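PDB 4KKM: polyprenyl synthetase from Zymomonas mobilis subsp. mobilis, which probably joins isopentenyl diphosphate to allylic diphosphates to build longer prenyl diphosphates. Local coordinates for residues R70-L75 and C99-S104; D109-D114 and F129-A134. All coordinates share one frame; numbering follows the deposited sequence.

In the fold
Helix 87-109 ties the two contacts together: contact 1 uses its second half, contact 2 the loop that follows its end, and their centres lie about 19 Å apart in this largely helical isoprenoid synthase fold. Contact 1 is core, its centre about 4 Å from that of the chain, and its chemistry is that of stacked flat groups, a guanidinium on an imidazole. Contact 2 is peripheral and partly buried, made of van der Waals touches from a methionine and a proline, with a calcium ion on its loop. Helix 131-150 serves both: its start is half of contact 2, while Ala-145 and Leu-141 further along pack on Cys-99, Ile-100 and Val-102 of contact 1.

Contact 1: residues R70-L75 and C99-S104; sequences RLRPLL and CIHVYS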
loop_
_atom_site.group_PDB
_atom_site.type_symbol
_atom_site.label_atom_id
_atom_site.label_comp_id
_atom_site.label_asym_id
_atom_site.label_seq_id
_atom_site.Cartn_x
_atom_site.Cartn_y
_atom_site.Cartn_z
ATOM N N ARG B 70 -15.317 4.542 -13.175
ATOM C CA ARG B 70 -14.169 3.707 -13.519
ATOM C C ARG B 70 -13.331 4.340 -14.619
ATOM O O ARG B 70 -12.960 3.676 -15.592
ATOM C CB ARG B 70 -14.616 2.314 -13.956
ATOM C CG ARG B 70 -15.683 1.690 -13.082
ATOM C CD ARG B 70 -15.248 1.608 -11.637
ATOM N NE ARG B 70 -16.122 0.710 -10.891
ATOM C CZ ARG B 70 -15.962 0.404 -9.611
ATOM N NH1 ARG B 70 -14.951 0.927 -8.920
ATOM N NH2 ARG B 70 -16.812 -0.432 -9.026
ATOM N N LEU B 71 -13.062 5.632 -14.476
ATOM C CA LEU B 71 -12.247 6.343 -15.453
ATOM C C LEU B 71 -10.871 5.701 -15.593
ATOM O O LEU B 71 -10.335 5.588 -16.695
ATOM C CB LEU B 71 -12.107 7.815 -15.067
ATOM C CG LEU B 71 -11.127 8.602 -15.940
ATOM C CD1 LEU B 71 -11.623 8.630 -17.387
ATOM C CD2 LEU B 71 -10.924 10.011 -15.394
ATOM N N ARG B 72 -10.295 5.267 -14.477
ATOM C CA ARG B 72 -8.953 4.699 -14.534
ATOM C C ARG B 72 -8.905 3.295 -15.165
ATOM O O ARG B 72 -8.073 3.044 -16.034
ATOM C CB ARG B 72 -8.243 4.807 -13.174
ATOM C CG ARG B 72 -7.912 6.266 -12.841
ATOM C CD ARG B 72 -7.854 6.554 -11.339
ATOM N NE ARG B 72 -7.833 7.998 -11.087
ATOM C CZ ARG B 72 -8.915 8.773 -11.066
ATOM N NH1 ARG B 72 -10.120 8.252 -11.275
ATOM N NH2 ARG B 72 -8.792 10.073 -10.835
ATOM N N PRO B 73 -9.804 2.384 -14.749
ATOM C CA PRO B 73 -9.918 1.135 -15.514
ATOM C C PRO B 73 -10.198 1.364 -17.000
ATOM O O PRO B 73 -9.645 0.654 -17.846
ATOM C CB PRO B 73 -11.106 0.435 -14.850
ATOM C CG PRO B 73 -11.017 0.880 -13.417
ATOM C CD PRO B 73 -10.542 2.316 -13.472
ATOM N N LEU B 74 -11.026 2.356 -17.313
ATOM C CA LEU B 74 -11.370 2.651 -18.700
ATOM C C LEU B 74 -10.128 3.042 -19.502
ATOM O O LEU B 74 -9.949 2.607 -20.639
ATOM C CB LEU B 74 -12.418 3.767 -18.767
ATOM C CG LEU B 74 -12.794 4.255 -20.166
ATOM C CD1 LEU B 74 -13.526 3.157 -20.940
ATOM C CD2 LEU B 74 -13.628 5.532 -20.078
ATOM N N LEU B 75 -9.271 3.862 -18.903
ATOM C CA LEU B 75 -8.022 4.262 -19.552
ATOM C C LEU B 75 -7.092 3.076 -19.781
ATOM O O LEU B 75 -6.452 2.975 -20.828
ATOM C CB LEU B 75 -7.302 5.327 -18.720
ATOM C CG LEU B 75 -7.926 6.724 -18.758
ATOM C CD1 LEU B 75 -7.300 7.612 -17.689
ATOM C CD2 LEU B 75 -7.759 7.333 -20.143
ATOM N N CYS B 99 -8.054 -0.009 -7.196
ATOM C CA CYS B 99 -7.787 -0.218 -5.775
ATOM C C CYS B 99 -7.138 1.008 -5.147
ATOM O O CYS B 99 -7.527 1.447 -4.066
ATOM C CB CYS B 99 -6.883 -1.428 -5.553
ATOM S SG CYS B 99 -7.716 -3.015 -5.693
ATOM N N ILE B 100 -6.136 1.546 -5.827
ATOM C CA ILE B 100 -5.426 2.726 -5.340
ATOM C C ILE B 100 -6.341 3.949 -5.322
ATOM O O ILE B 100 -6.366 4.708 -4.351
ATOM C CB ILE B 100 -4.194 3.013 -6.202
ATOM C CG1 ILE B 100 -3.231 1.820 -6.162
ATOM C CG2 ILE B 100 -3.525 4.333 -5.782
ATOM C CD1 ILE B 100 -2.749 1.443 -4.763
ATOM N N HIS B 101 -7.101 4.133 -6.395
ATOM C CA HIS B 101 -8.022 5.261 -6.478
ATOM C C HIS B 101 -9.074 5.185 -5.371
ATOM O O HIS B 101 -9.320 6.163 -4.664
ATOM C CB HIS B 101 -8.695 5.292 -7.852
ATOM C CG HIS B 101 -9.745 6.348 -7.989
ATOM N ND1 HIS B 101 -9.487 7.691 -7.821
ATOM C CD2 HIS B 101 -11.069 6.260 -8.287
ATOM C CE1 HIS B 101 -10.596 8.383 -8.006
ATOM N NE2 HIS B 101 -11.570 7.534 -8.289
ATOM N N VAL B 102 -9.687 4.016 -5.220
ATOM C CA VAL B 102 -10.752 3.849 -4.236
ATOM C C VAL B 102 -10.222 4.025 -2.812
ATOM O O VAL B 102 -10.830 4.732 -2.010
ATOM C CB VAL B 102 -11.472 2.497 -4.400
ATOM C CG1 VAL B 102 -12.343 2.181 -3.173
ATOM C CG2 VAL B 102 -12.301 2.504 -5.682
ATOM N N TYR B 103 -9.086 3.406 -2.495
ATOM C CA TYR B 103 -8.525 3.579 -1.153
ATOM C C TYR B 103 -8.251 5.067 -0.902
ATOM O O TYR B 103 -8.474 5.568 0.199
ATOM C CB TYR B 103 -7.274 2.697 -0.902
ATOM C CG TYR B 103 -5.970 3.483 -0.747
ATOM C CD1 TYR B 103 -5.702 4.206 0.415
ATOM C CD2 TYR B 103 -5.008 3.494 -1.757
ATOM C CE1 TYR B 103 -4.539 4.948 0.557
ATOM C CE2 TYR B 103 -3.818 4.231 -1.617
ATOM C CZ TYR B 103 -3.598 4.956 -0.448
ATOM O OH TYR B 103 -2.448 5.699 -0.269
ATOM N N SER B 104 -7.783 5.779 -1.926
ATOM C CA SER B 104 -7.449 7.190 -1.749
ATOM C C SER B 104 -8.675 8.025 -1.397
ATOM O O SER B 104 -8.586 8.964 -0.609
ATOM C CB SER B 104 -6.767 7.769 -2.992
ATOM O OG SER B 104 -7.709 8.079 -4.007
#
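Arg-72 lays its guanidinium flat on the ring of His-101, joining the GGKRLRP motif, which leads into helix 71-80, to helix 87-109. In relatives this motif lines the isopentenyl diphosphate pocket, and the pairing here is consistent with that role. The two planes differ by only 8°, with centres 3.7 Å apart. NH1 of Arg-72 sits over the middle of the ring, 3.3 Å from His-101 CE1, and although it also comes near NE2 the angle is too poor for a hydrogen bond. Beside the stack, Arg-72 CD rests 3.8 Å from His-101 CB. The arginine chain runs extended from CG to NE, then a chi4 of 82° twists the guanidinium broadside to the imidazole. For its part, His-101 CG is anti to its own backbone N (chi1 175°), which carries the ring out toward helix 71-80. With an alanine at Arg-72, this face of the imidazole would probably lose its cover and the ring be freer to turn. Further out, Arg-70 at the N-cap position brings NH1 to 4.5 Å from Val-102 CG2, a loose touch at the guanidinium's edge; the group itself is held by salt bridges to Asp-39 and Glu-98. Within helix 87-109, Ser-104 OG donates to His-101 O at 2.6 Å.

Contact 2: residues D109-D114 and F129-A134; sequences DMPCMD and FDDASA. With CA (calcium ion), chain D.
A proline ring set against a carboxylate is the odd feature here: Pro-111 CG lies 3.8 Å from Asp-131 OD1, a van der Waals touch between an apolar ring carbon and a carboxylate oxygen. Asp-131 CG stands anti to the carbonyl carbon (chi1 -66°), and the carboxylate thereby comes near the proline. Deeper in, Met-110 brings its sulfur alongside the helix, SD to Ala-134 CB at 3.8 Å, on a side chain that bends at chi3. The loop carries most of the DDxxxxD motif, the first aspartate-rich motif of prenyl synthases, which begins at Asp-108 on helix 87-109. A type I turn folds it, with Met-113 N bonded to Met-110 O at 2.8 Å. Beyond the turn Asp-114 grips the calcium ion with both oxygens, OD1 at 2.4 Å and OD2 at 2.5 Å, and Asp-108 joins in; residues 112-114 are poorly ordered. The facing helix is opened by Asp-130 at its N-cap. There OD1 takes the backbone N of Ser-133 nearly end-on at 2.8 Å and the same residue's OG from above the carboxylate plane, while OD2 forms a salt bridge with Arg-55. The contact thus bridges the loop between helix 87-109 and strand 118-119 and the first turn of helix 131-150, with His-126 of helix 125-128 touching Pro-111, Asp-131 and Ala-134, and Val-135 of the second subunit packing on Met-110.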
loop_
_atom_site.group_PDB
_atom_site.type_symbol
_atom_site.label_atom_id
_atom_site.label_comp_id
_atom_site.label_asym_id
_atom_site.label_seq_id
_atom_site.Cartn_x
_atom_site.Cartn_y
_atom_site.Cartn_z
ATOM N N ASP B 109 -11.954 11.085 2.421
ATOM C CA ASP B 109 -13.271 11.470 2.919
ATOM C C ASP B 109 -13.318 11.590 4.441
ATOM O O ASP B 109 -14.206 12.246 4.982
ATOM C CB ASP B 109 -14.345 10.484 2.445
ATOM C CG ASP B 109 -14.619 10.589 0.953
ATOM O OD1 ASP B 109 -14.400 11.683 0.386
ATOM O OD2 ASP B 109 -15.053 9.582 0.350
ATOM N N MET B 110 -12.361 10.960 5.118
ATOM C CA MET B 110 -12.349 10.888 6.584
ATOM C C MET B 110 -12.339 12.278 7.242
ATOM O O MET B 110 -11.892 13.252 6.626
ATOM C CB MET B 110 -11.173 10.023 7.062
ATOM C CG MET B 110 -11.254 8.585 6.564
ATOM S SD MET B 110 -10.001 7.433 7.196
ATOM C CE MET B 110 -8.507 8.425 7.066
ATOM N N PRO B 111 -12.866 12.375 8.483
ATOM C CA PRO B 111 -12.951 13.640 9.230
ATOM C C PRO B 111 -11.620 14.380 9.320
ATOM O O PRO B 111 -11.600 15.615 9.323
ATOM C CB PRO B 111 -13.379 13.184 10.629
ATOM C CG PRO B 111 -14.168 11.958 10.383
ATOM C CD PRO B 111 -13.498 11.268 9.225
ATOM N N CYS B 112 -10.527 13.627 9.397
ATOM C CA CYS B 112 -9.191 14.205 9.447
ATOM C C CYS B 112 -8.903 14.995 8.176
ATOM O O CYS B 112 -8.166 15.979 8.197
ATOM C CB CYS B 112 -8.137 13.106 9.624
ATOM S SG CYS B 112 -8.823 11.446 9.826
ATOM N N MET B 113 -9.498 14.563 7.070
ATOM C CA MET B 113 -9.224 15.176 5.780
ATOM C C MET B 113 -10.361 16.097 5.328
ATOM O O MET B 113 -10.483 17.220 5.817
ATOM C CB MET B 113 -8.936 14.093 4.742
ATOM C CG MET B 113 -8.065 12.958 5.267
ATOM S SD MET B 113 -6.301 13.183 4.972
ATOM C CE MET B 113 -6.295 13.508 3.209
ATOM N N ASP B 114 -11.198 15.625 4.407
ATOM C CA ASP B 114 -12.253 16.472 3.843
ATOM C C ASP B 114 -13.620 16.328 4.530
ATOM O O ASP B 114 -14.548 17.082 4.234
ATOM C CB ASP B 114 -12.369 16.256 2.329
ATOM C CG ASP B 114 -11.088 16.615 1.594
ATOM O OD1 ASP B 114 -10.006 16.513 2.207
ATOM O OD2 ASP B 114 -11.153 17.001 0.409
ATOM N N PHE B 129 -19.920 2.920 7.993
ATOM C CA PHE B 129 -19.261 2.014 8.927
ATOM C C PHE B 129 -18.792 2.789 10.155
ATOM O O PHE B 129 -19.587 3.080 11.046
ATOM C CB PHE B 129 -18.109 1.272 8.229
ATOM C CG PHE B 129 -18.577 0.291 7.179
ATOM C CD1 PHE B 129 -18.966 0.734 5.917
ATOM C CD2 PHE B 129 -18.650 -1.066 7.458
ATOM C CE1 PHE B 129 -19.418 -0.158 4.950
ATOM C CE2 PHE B 129 -19.093 -1.966 6.497
ATOM C CZ PHE B 129 -19.482 -1.509 5.237
ATOM N N ASP B 130 -17.508 3.127 10.189
ATOM C CA ASP B 130 -16.936 3.962 11.243
ATOM C C ASP B 130 -15.539 4.396 10.812
ATOM O O ASP B 130 -15.036 3.926 9.797
ATOM C CB ASP B 130 -16.884 3.217 12.575
ATOM C CG ASP B 130 -16.329 1.814 12.434
ATOM O OD1 ASP B 130 -15.123 1.677 12.146
ATOM O OD2 ASP B 130 -17.100 0.847 12.615
ATOM N N ASP B 131 -14.922 5.292 11.580
ATOM C CA ASP B 131 -13.633 5.866 11.200
ATOM C C ASP B 131 -12.545 4.801 11.093
ATOM O O ASP B 131 -11.784 4.768 10.126
ATOM C CB ASP B 131 -13.205 6.958 12.187
ATOM C CG ASP B 131 -14.121 8.175 12.150
ATOM O OD1 ASP B 131 -14.874 8.326 11.167
ATOM O OD2 ASP B 131 -14.079 8.983 13.102
ATOM N N ALA B 132 -12.476 3.920 12.084
ATOM C CA ALA B 132 -11.448 2.883 12.070
ATOM C C ALA B 132 -11.583 1.962 10.860
ATOM O O ALA B 132 -10.587 1.567 10.248
ATOM C CB ALA B 132 -11.493 2.084 13.363
ATOM N N SER B 133 -12.818 1.621 10.512
ATOM C CA SER B 133 -13.051 0.760 9.362
ATOM C C SER B 133 -12.629 1.444 8.061
ATOM O O SER B 133 -12.201 0.785 7.121
ATOM C CB SER B 133 -14.522 0.339 9.294
ATOM O OG SER B 133 -14.861 -0.500 10.389
ATOM N N ALA B 134 -12.769 2.762 8.000
ATOM C CA ALA B 134 -12.338 3.499 6.818
ATOM C C ALA B 134 -10.817 3.479 6.709
ATOM O O ALA B 134 -10.269 3.296 5.629
ATOM C CB ALA B 134 -12.862 4.932 6.848
HETATM CA CA CA D . -8.754 16.408 0.201
#